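Iodotyrosine deiodinase (Thermotoga neapolitana, PDB 6TYK) catalyses the FMN-dependent, NADPH-driven reductive dehalogenation of halotyrosines such as 3-iodo-L-tyrosine and 3,5-diiodo-L-tyrosine, releasing halide and L-tyrosine. Local coordinates at residues Arg15-Leu27 and Phe88-Leu102. Sequence-based numbering, arbitrary orientation.
Sequences RRFKKEKPPLEDL and FTWRKPFLKEAPYLL. With FMN (flavin mononucleotide), chain C; IYR (3-iodo-tyrosine), chain D.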
ATOM      1  N   ARG A  15      -0.330  -4.499 -19.347  1.00 10.94           N
ATOM      2  CA  ARG A  15      -0.083  -3.288 -20.125  1.00 11.66           C
ATOM      3  C   ARG A  15      -0.718  -3.414 -21.501  1.00 12.53           C
ATOM      4  O   ARG A  15      -0.600  -2.506 -22.323  1.00 15.65           O
ATOM      5  CB  ARG A  15       1.424  -3.048 -20.282  1.00 12.23           C
ATOM      6  CG  ARG A  15       2.144  -2.837 -18.961  1.00 12.79           C
ATOM      7  CD  ARG A  15       3.645  -2.650 -19.151  1.00 13.32           C
ATOM      8  NE  ARG A  15       4.331  -2.365 -17.888  1.00 13.29           N
ATOM      9  CZ  ARG A  15       4.926  -3.278 -17.129  1.00 13.10           C
ATOM     10  NH1 ARG A  15       4.927  -4.555 -17.495  1.00 14.68           N
ATOM     11  NH2 ARG A  15       5.527  -2.910 -16.007  1.00 13.40           N
ATOM     12  N   ARG A  16      -1.369  -4.552 -21.742  1.00 13.20           N
ATOM     13  CA  ARG A  16      -2.071  -4.832 -22.992  1.00 15.09           C
ATOM     14  C   ARG A  16      -3.529  -5.038 -22.659  1.00 14.16           C
ATOM     15  O   ARG A  16      -3.881  -5.997 -21.968  1.00 14.09           O
ATOM     16  CB  ARG A  16      -1.546  -6.111 -23.651  1.00 15.45           C
ATOM     17  CG  ARG A  16      -0.155  -6.010 -24.232  1.00 15.39           C
ATOM     18  CD  ARG A  16       0.302  -7.348 -24.821  1.00 14.97           C
ATOM     19  NE  ARG A  16      -0.673  -7.889 -25.765  1.00 16.05           N
ATOM     20  CZ  ARG A  16      -0.721  -7.579 -27.058  1.00 16.73           C
ATOM     21  NH1 ARG A  16       0.163  -6.738 -27.586  1.00 16.15           N
ATOM     22  NH2 ARG A  16      -1.658  -8.113 -27.824  1.00 18.55           N
ATOM     23  N   PHE A  17      -4.374  -4.146 -23.155  1.00 13.07           N
ATOM     24  CA  PHE A  17      -5.790  -4.181 -22.832  1.00 12.68           C
ATOM     25  C   PHE A  17      -6.642  -4.371 -24.063  1.00 14.45           C
ATOM     26  O   PHE A  17      -6.270  -3.958 -25.155  1.00 17.05           O
ATOM     27  CB  PHE A  17      -6.195  -2.876 -22.161  1.00 13.78           C
ATOM     28  CG  PHE A  17      -5.537  -2.664 -20.834  1.00 12.74           C
ATOM     29  CD1 PHE A  17      -6.108  -3.174 -19.677  1.00 13.47           C
ATOM     30  CD2 PHE A  17      -4.347  -1.964 -20.737  1.00 13.20           C
ATOM     31  CE1 PHE A  17      -5.501  -3.001 -18.458  1.00 12.60           C
ATOM     32  CE2 PHE A  17      -3.732  -1.788 -19.518  1.00 14.06           C
ATOM     33  CZ  PHE A  17      -4.315  -2.295 -18.374  1.00 13.74           C
ATOM     34  N   LYS A  18      -7.793  -5.002 -23.872  1.00 16.55           N
ATOM     35  CA  LYS A  18      -8.836  -4.990 -24.882  1.00 17.00           C
ATOM     36  C   LYS A  18      -9.550  -3.649 -24.788  1.00 15.39           C
ATOM     37  O   LYS A  18      -9.507  -2.991 -23.749  1.00 18.72           O
ATOM     38  CB  LYS A  18      -9.833  -6.115 -24.617  1.00 18.32           C
ATOM     39  CG  LYS A  18      -9.239  -7.505 -24.699  1.00 18.82           C
ATOM     40  CD  LYS A  18     -10.284  -8.559 -24.393  1.00 20.80           C
ATOM     41  CE  LYS A  18      -9.680  -9.954 -24.350  1.00 25.50           C
ATOM     42  NZ  LYS A  18     -10.705 -10.996 -24.043  1.00 27.83           N
ATOM     43  N   LYS A  19     -10.211  -3.235 -25.860  1.00 19.08           N
ATOM     44  CA  LYS A  19     -10.977  -1.992 -25.809  1.00 22.28           C
ATOM     45  C   LYS A  19     -12.377  -2.192 -25.231  1.00 20.80           C
ATOM     46  O   LYS A  19     -13.013  -1.230 -24.782  1.00 21.85           O
ATOM     47  CB  LYS A  19     -11.037  -1.321 -27.185  1.00 26.80           C
ATOM     48  CG  LYS A  19      -9.714  -0.674 -27.588  1.00 31.05           C
ATOM     49  CD  LYS A  19      -9.875   0.367 -28.693  1.00 34.31           C
ATOM     50  CE  LYS A  19      -9.987  -0.276 -30.068  1.00 37.70           C
ATOM     51  NZ  LYS A  19      -9.882   0.733 -31.162  1.00 39.24           N
ATOM     52  N   GLU A  20     -12.846  -3.438 -25.220  1.00 19.42           N
ATOM     53  CA  GLU A  20     -14.172  -3.723 -24.694  1.00 20.85           C
ATOM     54  C   GLU A  20     -14.297  -3.220 -23.265  1.00 17.92           C
ATOM     55  O   GLU A  20     -13.396  -3.406 -22.440  1.00 21.00           O
ATOM     56  CB  GLU A  20     -14.540  -5.205 -24.815  1.00 28.69           C
ATOM     57  CG  GLU A  20     -13.494  -6.187 -24.339  1.00 37.64           C
ATOM     58  CD  GLU A  20     -14.006  -7.618 -24.386  1.00 44.02           C
ATOM     59  OE1 GLU A  20     -15.169  -7.845 -23.985  1.00 46.58           O
ATOM     60  OE2 GLU A  20     -13.255  -8.511 -24.832  1.00 45.71           O
ATOM     61  N   LYS A  21     -15.413  -2.558 -22.991  1.00 16.22           N
ATOM     62  CA  LYS A  21     -15.606  -1.867 -21.725  1.00 17.00           C
ATOM     63  C   LYS A  21     -16.222  -2.775 -20.679  1.00 16.94           C
ATOM     64  O   LYS A  21     -17.358  -3.206 -20.829  1.00 18.64           O
ATOM     65  CB  LYS A  21     -16.519  -0.662 -21.922  1.00 20.31           C
ATOM     66  CG  LYS A  21     -15.976   0.370 -22.891  1.00 21.49           C
ATOM     67  CD  LYS A  21     -17.008   1.447 -23.138  1.00 26.94           C
ATOM     68  CE  LYS A  21     -16.474   2.502 -24.085  1.00 32.22           C
ATOM     69  NZ  LYS A  21     -17.568   3.372 -24.564  1.00 35.94           N
ATOM     70  N   PRO A  22     -15.483  -3.050 -19.597  1.00 16.24           N
ATOM     71  CA  PRO A  22     -16.077  -3.776 -18.475  1.00 16.89           C
ATOM     72  C   PRO A  22     -17.222  -2.972 -17.887  1.00 16.12           C
ATOM     73  O   PRO A  22     -17.204  -1.739 -17.945  1.00 15.98           O
ATOM     74  CB  PRO A  22     -14.931  -3.847 -17.459  1.00 17.56           C
ATOM     75  CG  PRO A  22     -13.680  -3.625 -18.246  1.00 18.15           C
ATOM     76  CD  PRO A  22     -14.078  -2.689 -19.344  1.00 17.99           C
ATOM     77  N   PRO A  23     -18.223  -3.658 -17.322  1.00 18.67           N
ATOM     78  CA  PRO A  23     -19.293  -2.924 -16.638  1.00 18.83           C
ATOM     79  C   PRO A  23     -18.701  -2.063 -15.535  1.00 17.80           C
ATOM     80  O   PRO A  23     -17.732  -2.464 -14.883  1.00 16.84           O
ATOM     81  CB  PRO A  23     -20.145  -4.032 -16.023  1.00 19.99           C
ATOM     82  CG  PRO A  23     -19.853  -5.250 -16.839  1.00 22.99           C
ATOM     83  CD  PRO A  23     -18.420  -5.114 -17.279  1.00 21.29           C
ATOM     84  N   LEU A  24     -19.274  -0.884 -15.342  1.00 17.79           N
ATOM     85  CA  LEU A  24     -18.816   0.025 -14.307  1.00 18.68           C
ATOM     86  C   LEU A  24     -18.755  -0.655 -12.946  1.00 17.45           C
ATOM     87  O   LEU A  24     -17.832  -0.415 -12.169  1.00 17.09           O
ATOM     88  CB  LEU A  24     -19.732   1.248 -14.252  1.00 18.91           C
ATOM     89  CG  LEU A  24     -19.380   2.292 -13.196  1.00 20.92           C
ATOM     90  CD1 LEU A  24     -17.979   2.818 -13.434  1.00 21.13           C
ATOM     91  CD2 LEU A  24     -20.398   3.427 -13.193  1.00 21.15           C
ATOM     92  N   GLU A  25     -19.724  -1.516 -12.660  1.00 17.36           N
ATOM     93  CA  GLU A  25     -19.772  -2.146 -11.342  1.00 20.15           C
ATOM     94  C   GLU A  25     -18.529  -2.974 -11.007  1.00 18.65           C
ATOM     95  O   GLU A  25     -18.174  -3.105  -9.843  1.00 18.31           O
ATOM     96  CB  GLU A  25     -21.042  -2.983 -11.162  1.00 26.64           C
ATOM     97  CG  GLU A  25     -21.292  -3.397  -9.714  1.00 36.59           C
ATOM     98  CD  GLU A  25     -21.174  -2.232  -8.736  1.00 44.01           C
ATOM     99  OE1 GLU A  25     -21.600  -1.107  -9.086  1.00 46.51           O
ATOM    100  OE2 GLU A  25     -20.648  -2.442  -7.619  1.00 46.40           O
ATOM    101  N   ASP A  26     -17.865  -3.526 -12.020  1.00 18.19           N
ATOM    102  CA  ASP A  26     -16.639  -4.289 -11.790  1.00 20.84           C
ATOM    103  C   ASP A  26     -15.525  -3.386 -11.269  1.00 18.51           C
ATOM    104  O   ASP A  26     -14.785  -3.744 -10.352  1.00 17.94           O
ATOM    105  CB  ASP A  26     -16.193  -5.010 -13.063  1.00 25.85           C
ATOM    106  CG  ASP A  26     -17.136  -6.122 -13.455  1.00 32.81           C
ATOM    107  OD1 ASP A  26     -17.747  -6.728 -12.551  1.00 34.75           O
ATOM    108  OD2 ASP A  26     -17.269  -6.385 -14.666  1.00 37.92           O
ATOM    109  N   LEU A  27     -15.416  -2.202 -11.854  1.00 17.04           N
ATOM    110  CA  LEU A  27     -14.453  -1.229 -11.374  1.00 16.37           C
ATOM    111  C   LEU A  27     -14.841  -0.725  -9.988  1.00 14.75           C
ATOM    112  O   LEU A  27     -14.011  -0.662  -9.076  1.00 17.14           O
ATOM    113  CB  LEU A  27     -14.362  -0.062 -12.353  1.00 17.81           C
ATOM    114  CG  LEU A  27     -13.429   1.073 -11.946  1.00 18.71           C
ATOM    115  CD1 LEU A  27     -12.025   0.554 -11.662  1.00 21.57           C
ATOM    116  CD2 LEU A  27     -13.407   2.149 -13.028  1.00 21.17           C
ATOM    117  N   PHE A  88      11.569  -1.654 -22.431  1.00 17.96           N
ATOM    118  CA  PHE A  88      10.566  -0.622 -22.223  1.00 17.61           C
ATOM    119  C   PHE A  88      10.852   0.572 -23.130  1.00 17.20           C
ATOM    120  O   PHE A  88      12.005   0.854 -23.459  1.00 18.11           O
ATOM    121  CB  PHE A  88      10.601  -0.139 -20.775  1.00 18.79           C
ATOM    122  CG  PHE A  88       9.851  -1.011 -19.808  1.00 20.05           C
ATOM    123  CD1 PHE A  88      10.295  -2.285 -19.490  1.00 21.81           C
ATOM    124  CD2 PHE A  88       8.725  -0.529 -19.174  1.00 20.69           C
ATOM    125  CE1 PHE A  88       9.603  -3.066 -18.586  1.00 21.91           C
ATOM    126  CE2 PHE A  88       8.039  -1.304 -18.272  1.00 22.35           C
ATOM    127  CZ  PHE A  88       8.475  -2.570 -17.983  1.00 20.20           C
ATOM    128  N   THR A  89       9.805   1.293 -23.512  1.00 18.02           N
ATOM    129  CA  THR A  89       9.973   2.527 -24.268  1.00 18.69           C
ATOM    130  C   THR A  89       9.029   3.600 -23.736  1.00 17.50           C
ATOM    131  O   THR A  89       8.158   3.323 -22.910  1.00 18.65           O
ATOM    132  CB  THR A  89       9.678   2.322 -25.763  1.00 24.93           C
ATOM    133  OG1 THR A  89       8.295   1.980 -25.931  1.00 30.78           O
ATOM    134  CG2 THR A  89      10.541   1.220 -26.335  1.00 27.01           C
ATOM    135  N   TRP A  90       9.182   4.820 -24.237  1.00 17.67           N
ATOM    136  CA  TRP A  90       8.411   5.957 -23.744  1.00 17.97           C
ATOM    137  C   TRP A  90       6.965   5.958 -24.221  1.00 16.30           C
ATOM    138  O   TRP A  90       6.111   6.597 -23.602  1.00 17.45           O
ATOM    139  CB  TRP A  90       9.097   7.272 -24.114  1.00 18.16           C
ATOM    140  CG  TRP A  90       9.334   7.451 -25.595  1.00 18.37           C
ATOM    141  CD1 TRP A  90      10.429   7.059 -26.304  1.00 19.07           C
ATOM    142  CD2 TRP A  90       8.456   8.083 -26.532  1.00 19.94           C
ATOM    143  NE1 TRP A  90      10.285   7.399 -27.628  1.00 21.14           N
ATOM    144  CE2 TRP A  90       9.081   8.033 -27.793  1.00 20.93           C
ATOM    145  CE3 TRP A  90       7.202   8.687 -26.425  1.00 18.78           C
ATOM    146  CZ2 TRP A  90       8.491   8.558 -28.940  1.00 20.48           C
ATOM    147  CZ3 TRP A  90       6.623   9.216 -27.563  1.00 19.24           C
ATOM    148  CH2 TRP A  90       7.263   9.148 -28.804  1.00 20.01           C
ATOM    149  N   ARG A  91       6.690   5.258 -25.317  1.00 17.53           N
ATOM    150  CA  ARG A  91       5.324   5.151 -25.832  1.00 17.60           C
ATOM    151  C   ARG A  91       4.440   4.433 -24.807  1.00 17.07           C
ATOM    152  O   ARG A  91       4.864   3.452 -24.193  1.00 19.52           O
ATOM    153  CB  ARG A  91       5.301   4.376 -27.148  1.00 21.42           C
ATOM    154  N   LYS A  92       3.215   4.921 -24.624  1.00 18.14           N
ATOM    155  CA  LYS A  92       2.306   4.357 -23.625  1.00 18.96           C
ATOM    156  C   LYS A  92       0.932   4.078 -24.224  1.00 20.27           C
ATOM    157  O   LYS A  92      -0.055   4.734 -23.878  1.00 20.75           O
ATOM    158  CB  LYS A  92       2.193   5.292 -22.419  1.00 21.01           C
ATOM    159  CG  LYS A  92       3.505   5.513 -21.666  1.00 20.66           C
ATOM    160  CD  LYS A  92       4.119   4.191 -21.196  1.00 22.64           C
ATOM    161  CE  LYS A  92       5.629   4.322 -20.948  1.00 21.52           C
ATOM    162  NZ  LYS A  92       6.293   2.994 -20.781  1.00 22.58           N
ATOM    163  N   PRO A  93       0.856   3.091 -25.123  1.00 20.25           N
ATOM    164  CA  PRO A  93      -0.424   2.799 -25.783  1.00 20.88           C
ATOM    165  C   PRO A  93      -1.532   2.354 -24.821  1.00 20.71           C
ATOM    166  O   PRO A  93      -2.705   2.513 -25.157  1.00 21.41           O
ATOM    167  CB  PRO A  93      -0.071   1.687 -26.781  1.00 23.41           C
ATOM    168  CG  PRO A  93       1.276   1.165 -26.360  1.00 23.53           C
ATOM    169  CD  PRO A  93       1.969   2.288 -25.658  1.00 21.12           C
ATOM    170  N   PHE A  94      -1.191   1.826 -23.648  1.00 18.23           N
ATOM    171  CA  PHE A  94      -2.244   1.425 -22.713  1.00 16.04           C
ATOM    172  C   PHE A  94      -3.056   2.611 -22.208  1.00 15.48           C
ATOM    173  O   PHE A  94      -4.185   2.443 -21.761  1.00 15.77           O
ATOM    174  CB  PHE A  94      -1.717   0.589 -21.539  1.00 16.84           C
ATOM    175  CG  PHE A  94      -0.585   1.219 -20.780  1.00 15.48           C
ATOM    176  CD1 PHE A  94      -0.809   2.237 -19.873  1.00 16.29           C
ATOM    177  CD2 PHE A  94       0.703   0.747 -20.934  1.00 17.03           C
ATOM    178  CE1 PHE A  94       0.241   2.792 -19.152  1.00 14.89           C
ATOM    179  CE2 PHE A  94       1.755   1.301 -20.223  1.00 17.85           C
ATOM    180  CZ  PHE A  94       1.524   2.321 -19.329  1.00 16.34           C
ATOM    181  N   LEU A  95      -2.490   3.809 -22.295  1.00 14.79           N
ATOM    182  CA  LEU A  95      -3.211   5.002 -21.855  1.00 15.18           C
ATOM    183  C   LEU A  95      -4.316   5.371 -22.843  1.00 16.54           C
ATOM    184  O   LEU A  95      -5.219   6.151 -22.515  1.00 18.55           O
ATOM    185  CB  LEU A  95      -2.242   6.172 -21.656  1.00 14.63           C
ATOM    186  CG  LEU A  95      -1.266   6.010 -20.486  1.00 13.99           C
ATOM    187  CD1 LEU A  95      -0.299   7.182 -20.447  1.00 15.00           C
ATOM    188  CD2 LEU A  95      -1.993   5.868 -19.146  1.00 14.09           C
ATOM    189  N   LYS A  96      -4.242   4.793 -24.040  1.00 18.03           N
ATOM    190  CA  LYS A  96      -5.311   4.900 -25.026  1.00 18.85           C
ATOM    191  C   LYS A  96      -6.202   3.660 -25.039  1.00 18.51           C
ATOM    192  O   LYS A  96      -7.423   3.786 -25.108  1.00 19.66           O
ATOM    193  CB  LYS A  96      -4.733   5.133 -26.427  1.00 22.92           C
ATOM    194  CG  LYS A  96      -5.755   5.040 -27.558  1.00 28.16           C
ATOM    195  CD  LYS A  96      -5.108   5.344 -28.904  1.00 33.13           C
ATOM    196  CE  LYS A  96      -6.068   5.104 -30.060  1.00 37.92           C
ATOM    197  NZ  LYS A  96      -7.329   5.882 -29.910  1.00 40.64           N
ATOM    198  N   GLU A  97      -5.603   2.468 -24.976  1.00 18.08           N
ATOM    199  CA  GLU A  97      -6.376   1.229 -25.113  1.00 18.25           C
ATOM    200  C   GLU A  97      -7.277   0.917 -23.921  1.00 15.88           C
ATOM    201  O   GLU A  97      -8.400   0.435 -24.092  1.00 16.21           O
ATOM    202  CB  GLU A  97      -5.458   0.031 -25.368  1.00 21.49           C
ATOM    203  CG  GLU A  97      -4.608   0.139 -26.633  1.00 28.80           C
ATOM    204  CD  GLU A  97      -5.430   0.227 -27.915  1.00 35.43           C
ATOM    205  OE1 GLU A  97      -5.751   1.358 -28.347  1.00 37.51           O
ATOM    206  OE2 GLU A  97      -5.738  -0.839 -28.499  1.00 36.98           O
ATOM    207  N   ALA A  98      -6.789   1.177 -22.713  1.00 15.37           N
ATOM    208  CA  ALA A  98      -7.566   0.867 -21.521  1.00 14.07           C
ATOM    209  C   ALA A  98      -8.872   1.654 -21.534  1.00 13.47           C
ATOM    210  O   ALA A  98      -8.872   2.858 -21.773  1.00 15.33           O
ATOM    211  CB  ALA A  98      -6.757   1.178 -20.273  1.00 14.94           C
ATOM    212  N   PRO A  99      -9.990   0.968 -21.281  1.00 14.14           N
ATOM    213  CA  PRO A  99     -11.293   1.645 -21.247  1.00 14.05           C
ATOM    214  C   PRO A  99     -11.425   2.608 -20.074  1.00 15.06           C
ATOM    215  O   PRO A  99     -12.188   3.569 -20.161  1.00 16.64           O
ATOM    216  CB  PRO A  99     -12.293   0.487 -21.124  1.00 16.36           C
ATOM    217  CG  PRO A  99     -11.495  -0.651 -20.580  1.00 16.60           C
ATOM    218  CD  PRO A  99     -10.117  -0.491 -21.153  1.00 15.37           C
ATOM    219  N   TYR A 100     -10.676   2.360 -19.005  1.00 13.60           N
ATOM    220  CA  TYR A 100     -10.681   3.244 -17.852  1.00 13.42           C
ATOM    221  C   TYR A 100      -9.261   3.633 -17.502  1.00 12.70           C
ATOM    222  O   TYR A 100      -8.379   2.772 -17.479  1.00 13.56           O
ATOM    223  CB  TYR A 100     -11.238   2.532 -16.619  1.00 14.04           C
ATOM    224  CG  TYR A 100     -12.653   2.029 -16.698  1.00 14.86           C
ATOM    225  CD1 TYR A 100     -13.726   2.896 -16.583  1.00 13.94           C
ATOM    226  CD2 TYR A 100     -12.915   0.673 -16.815  1.00 14.98           C
ATOM    227  CE1 TYR A 100     -15.024   2.430 -16.626  1.00 15.19           C
ATOM    228  CE2 TYR A 100     -14.208   0.197 -16.855  1.00 16.17           C
ATOM    229  CZ  TYR A 100     -15.255   1.081 -16.764  1.00 16.00           C
ATOM    230  OH  TYR A 100     -16.541   0.607 -16.806  1.00 17.45           O
ATOM    231  N   LEU A 101      -9.040   4.913 -17.212  1.00 11.23           N
ATOM    232  CA  LEU A 101      -7.858   5.306 -16.460  1.00 11.11           C
ATOM    233  C   LEU A 101      -8.336   5.718 -15.082  1.00 10.90           C
ATOM    234  O   LEU A 101      -9.028   6.729 -14.923  1.00 12.82           O
ATOM    235  CB  LEU A 101      -7.103   6.452 -17.117  1.00 12.29           C
ATOM    236  CG  LEU A 101      -6.731   6.248 -18.580  1.00 13.19           C
ATOM    237  CD1 LEU A 101      -5.973   7.465 -19.078  1.00 14.57           C
ATOM    238  CD2 LEU A 101      -5.898   4.986 -18.751  1.00 14.01           C
ATOM    239  N   LEU A 102      -8.001   4.908 -14.087  1.00 11.19           N
ATOM    240  CA  LEU A 102      -8.397   5.212 -12.723  1.00 10.45           C
ATOM    241  C   LEU A 102      -7.282   6.021 -12.091  1.00 10.09           C
ATOM    242  O   LEU A 102      -6.180   5.507 -11.854  1.00 12.02           O
ATOM    243  CB  LEU A 102      -8.625   3.924 -11.941  1.00 12.51           C
ATOM    244  CG  LEU A 102      -8.930   4.129 -10.455  1.00 13.47           C
ATOM    245  CD1 LEU A 102     -10.278   4.828 -10.231  1.00 13.87           C
ATOM    246  CD2 LEU A 102      -8.881   2.802  -9.712  1.00 16.37           C
TER
HETATM  247  N1  FMN C 301       5.065  -0.138 -14.655  1.00 11.67           N
HETATM  248  C2  FMN C 301       5.227   0.656 -15.754  1.00 12.49           C
HETATM  249  O2  FMN C 301       5.192   0.155 -16.865  1.00 13.99           O
HETATM  250  N3  FMN C 301       5.417   2.007 -15.624  1.00 12.73           N
HETATM  251  C4  FMN C 301       5.469   2.592 -14.389  1.00 12.53           C
HETATM  252  O4  FMN C 301       5.646   3.814 -14.305  1.00 13.36           O
HETATM  253  C4A FMN C 301       5.297   1.788 -13.261  1.00 10.92           C
HETATM  254  N5  FMN C 301       5.318   2.347 -12.002  1.00 12.83           N
HETATM  255  C5A FMN C 301       5.124   1.547 -10.888  1.00 12.28           C
HETATM  256  C6  FMN C 301       5.129   2.127  -9.627  1.00 11.62           C
HETATM  257  C7  FMN C 301       4.922   1.366  -8.488  1.00 11.06           C
HETATM  258  C7M FMN C 301       4.933   2.049  -7.145  1.00 12.29           C
HETATM  259  C8  FMN C 301       4.712  -0.000  -8.616  1.00 11.65           C
HETATM  260  C8M FMN C 301       4.487  -0.858  -7.399  1.00 14.36           C
HETATM  261  C9  FMN C 301       4.708  -0.583  -9.880  1.00 11.37           C
HETATM  262  C9A FMN C 301       4.912   0.182 -11.026  1.00 11.13           C
HETATM  263  N10 FMN C 301       4.926  -0.388 -12.299  1.00 10.37           N
HETATM  264  C10 FMN C 301       5.074   0.422 -13.403  1.00 10.76           C
HETATM  265  C1' FMN C 301       4.711  -1.863 -12.490  1.00 10.17           C
HETATM  266  C2' FMN C 301       6.004  -2.634 -12.143  1.00 10.95           C
HETATM  267  O2' FMN C 301       6.979  -2.516 -13.174  1.00 11.73           O
HETATM  268  C3' FMN C 301       5.652  -4.099 -11.867  1.00 10.82           C
HETATM  269  O3' FMN C 301       4.851  -4.136 -10.700  1.00 11.14           O
HETATM  270  C4' FMN C 301       6.871  -5.004 -11.688  1.00 11.28           C
HETATM  271  O4' FMN C 301       7.595  -5.077 -12.909  1.00 12.04           O
HETATM  272  C5' FMN C 301       6.452  -6.404 -11.271  1.00 10.63           C
HETATM  273  O5' FMN C 301       5.526  -6.903 -12.212  1.00 11.13           O
HETATM  274  P   FMN C 301       4.907  -8.378 -12.062  1.00 11.89           P
HETATM  275  O1P FMN C 301       4.091  -8.572 -13.336  1.00 12.26           O
HETATM  276  O2P FMN C 301       3.990  -8.403 -10.871  1.00 13.77           O
HETATM  277  O3P FMN C 301       6.062  -9.359 -11.988  1.00 11.51           O
HETATM  278  N   IYR D 302       7.410   5.223 -15.952  1.00 14.81           N
HETATM  279  CA  IYR D 302       8.326   4.663 -16.912  1.00 14.93           C
HETATM  280  CB  IYR D 302       9.491   3.832 -16.346  1.00 14.20           C
HETATM  281  CC  IYR D 302       9.124   2.757 -15.383  1.00 13.58           C
HETATM  282  CD  IYR D 302       9.269   2.991 -14.016  1.00 13.17           C
HETATM  283  CE  IYR D 302       8.972   2.017 -13.062  1.00 13.78           C
HETATM  284  IE  IYR D 302       9.181   2.471 -11.109  1.00 20.46           I
HETATM  285  CF  IYR D 302       8.534   0.764 -13.498  1.00 12.10           C
HETATM  286  OF  IYR D 302       8.226  -0.251 -12.638  1.00 12.57           O
HETATM  287  CG  IYR D 302       8.370   0.506 -14.872  1.00 13.34           C
HETATM  288  CH  IYR D 302       8.679   1.492 -15.803  1.00 13.24           C
HETATM  289  C   IYR D 302       7.620   3.788 -17.933  1.00 16.02           C
HETATM  290  O   IYR D 302       8.081   3.294 -18.962  1.00 17.41           O
HETATM  291  OXT IYR D 302       6.318   3.541 -17.650  1.00 14.99           O
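Tyr100 carries the tightest part of this contact, with Leu27 CD2 over one face of its ring, 3.8 Å from the centroid in a CH-pi contact, and Pro22 CD beside the CE2 corner. A tyrosine suits the place because its hydroxyl, at the far end of an apolar ring, donates to Pro22 O (OH to O 2.7 Å). Pro22 CD also meets Pro99 CG at 3.5 Å, the two proline side chains crossing at about a right angle. Ala98, the first residue past helix 94-97, is small enough to set its CB over a face of Phe17, and Phe94 CB meets the edge of that ring. In this nitroreductase-family fold segment 15-27 runs from the flavin along helix 94-97 to strand 100-107, which pairs with strands 46-51 and 156-165. At the flavin end, Arg15 is extended from CG to NE (chi2 and chi3 near 180°), and its several N-H groups hydrogen-bond two acceptors: NE to FMN O2 at 2.9 Å, and NH2 to FMN N1 at 3.1 Å, fairly straight at 160°. The edge of the Phe88 ring, at CZ, stands over one guanidinium face, the planes 81° apart, and Lys92 NZ hydrogen-bonds to O of the iodotyrosine carboxylate at 2.6 Å. The solvent side is looser: Lys19 lays its aliphatic CG 4.1 Å from Glu97 OE2, but the charged ends form no salt bridge.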